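Local atomic coordinates of flagellin hook IN motif family (Aeromonas hydrophila subsp. hydrophila, PDB entry 6XI1), a protein that probably forms part of the extender region of a bacterial RTX adhesin, a chain of tandem beta-sandwich repeats rigidified by calcium that projects the adhesin toward its target. Residues A[270-275]-A[324-329]. Numbering follows the deposited sequence.
Sequences ADEAKF and SVDGTT. With CA (calcium ion), chain R; NA (sodium ion), chain J.
Glu272 and Asp326 meet through a calcium ion, and their pairing illustrates how a metal can tie together two loops far apart in sequence. The side chains cross at about a right angle with their carboxylate planes turned 57° apart, and each offers a single oxygen: Glu272 OE1 lies 2.1 Å and Asp326 OD2 2.4 Å from the calcium. The glutamate reaches it with an extended chain (chi2 -170°), which also brings OE1 alongside the CB of Asp326. The other aspartate oxygen, OD1, accepts from the backbone N of Thr328 at 2.9 Å, closing an Asx turn, and from Thr328 OG1 on its syn side; these two bonds hold the carboxylate in its rotation. The far oxygen of the glutamate, OE2, accepts from a water bound to the sodium ion that Asp271 chelates with both carboxylate oxygens.

Next along the two chains, Val325 lies beside Lys274, the two side chains pointing the same way, with Val325 CG2 3.5 Å from Lys274 CG. Val325 N donates to Lys274 O (3.0 Å), while a water bridges Glu272 O to Ser324 OG and Asp326 N.

Asn234, Asp235, Asp266 and Asp268 complete the calcium site. The loop after strand 255-265 is thereby joined to the turn linking strands 315-323 and 329-337, while the Phe275 ring packs on Ile239, Leu262 and Val264 of strands 238-248 and 255-265.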
# COMPACT_ATOMS: atom_id res chain seq x y z
N ALA A 270 -7.05 -9.18 1.24
CA ALA A 270 -7.05 -10.55 0.67
C ALA A 270 -7.04 -10.52 -0.86
O ALA A 270 -6.42 -11.43 -1.42
CB ALA A 270 -8.24 -11.34 1.18
N ASP A 271 -7.65 -9.51 -1.50
CA ASP A 271 -7.58 -9.29 -2.98
C ASP A 271 -6.11 -9.31 -3.46
O ASP A 271 -5.80 -9.86 -4.53
CB ASP A 271 -8.33 -8.01 -3.38
CG ASP A 271 -8.11 -6.74 -2.53
OD1 ASP A 271 -7.34 -6.75 -1.51
OD2 ASP A 271 -8.72 -5.70 -2.90
N GLU A 272 -5.19 -8.83 -2.64
CA GLU A 272 -3.76 -8.68 -3.03
C GLU A 272 -2.89 -9.80 -2.48
O GLU A 272 -1.73 -9.90 -2.94
CB GLU A 272 -3.25 -7.32 -2.54
CG GLU A 272 -3.80 -6.20 -3.36
CD GLU A 272 -3.24 -4.81 -3.18
OE1 GLU A 272 -2.05 -4.60 -2.74
OE2 GLU A 272 -4.03 -3.93 -3.44
N ALA A 273 -3.37 -10.55 -1.48
CA ALA A 273 -2.55 -11.52 -0.74
C ALA A 273 -2.57 -12.84 -1.52
O ALA A 273 -3.04 -13.87 -0.97
CB ALA A 273 -3.03 -11.71 0.69
N LYS A 274 -2.06 -12.81 -2.75
CA LYS A 274 -1.88 -14.03 -3.57
C LYS A 274 -0.85 -13.75 -4.66
O LYS A 274 -0.47 -12.57 -4.86
CB LYS A 274 -3.20 -14.53 -4.16
CG LYS A 274 -4.14 -13.49 -4.72
CD LYS A 274 -5.50 -14.04 -5.16
CE LYS A 274 -6.60 -13.82 -4.15
NZ LYS A 274 -7.93 -13.75 -4.81
N PHE A 275 -0.41 -14.82 -5.33
CA PHE A 275 0.59 -14.69 -6.42
C PHE A 275 -0.11 -14.57 -7.75
O PHE A 275 -1.23 -15.05 -7.93
CB PHE A 275 1.54 -15.87 -6.38
CG PHE A 275 2.37 -15.87 -5.13
CD1 PHE A 275 3.56 -15.19 -5.08
CD2 PHE A 275 1.93 -16.55 -3.99
CE1 PHE A 275 4.33 -15.21 -3.94
CE2 PHE A 275 2.68 -16.51 -2.83
CZ PHE A 275 3.88 -15.88 -2.82
N SER A 324 3.56 -11.11 -6.50
CA SER A 324 2.20 -11.02 -5.94
C SER A 324 1.34 -10.14 -6.84
O SER A 324 1.89 -9.46 -7.76
CB SER A 324 2.23 -10.51 -4.52
OG SER A 324 2.76 -9.20 -4.50
N VAL A 325 0.04 -10.13 -6.57
CA VAL A 325 -0.98 -9.36 -7.33
C VAL A 325 -0.52 -7.92 -7.53
O VAL A 325 -0.73 -7.39 -8.64
CB VAL A 325 -2.34 -9.43 -6.61
CG1 VAL A 325 -3.35 -8.44 -7.16
CG2 VAL A 325 -2.88 -10.83 -6.63
N ASP A 326 0.07 -7.26 -6.52
CA ASP A 326 0.37 -5.81 -6.63
C ASP A 326 1.75 -5.58 -7.26
O ASP A 326 2.20 -4.40 -7.33
CB ASP A 326 0.24 -5.16 -5.24
CG ASP A 326 1.41 -5.47 -4.31
OD1 ASP A 326 2.32 -6.28 -4.68
OD2 ASP A 326 1.41 -4.92 -3.21
N GLY A 327 2.42 -6.64 -7.72
CA GLY A 327 3.71 -6.55 -8.41
C GLY A 327 4.89 -6.65 -7.48
O GLY A 327 6.04 -6.59 -7.97
N THR A 328 4.68 -6.88 -6.17
CA THR A 328 5.82 -7.14 -5.25
C THR A 328 6.54 -8.42 -5.72
O THR A 328 5.88 -9.40 -5.96
CB THR A 328 5.30 -7.31 -3.81
OG1 THR A 328 4.54 -6.14 -3.45
CG2 THR A 328 6.44 -7.63 -2.88
N THR A 329 7.86 -8.39 -5.83
CA THR A 329 8.64 -9.55 -6.34
C THR A 329 9.34 -10.28 -5.20
O THR A 329 9.66 -9.68 -4.14
CB THR A 329 9.62 -9.13 -7.43
OG1 THR A 329 10.48 -8.16 -6.85
CG2 THR A 329 8.97 -8.52 -8.64
CA CA R . -0.27 -4.30 -1.65
NA NA J . -7.78 -4.31 -0.83
O HOH W 1 0.15 -8.21 -3.65
O HOH W 2 -6.58 -3.23 -2.42
O HOH W 3 -9.25 -5.35 0.46
O HOH W 4 -9.41 -2.94 -1.72
O HOH W 5 -8.13 -2.28 0.68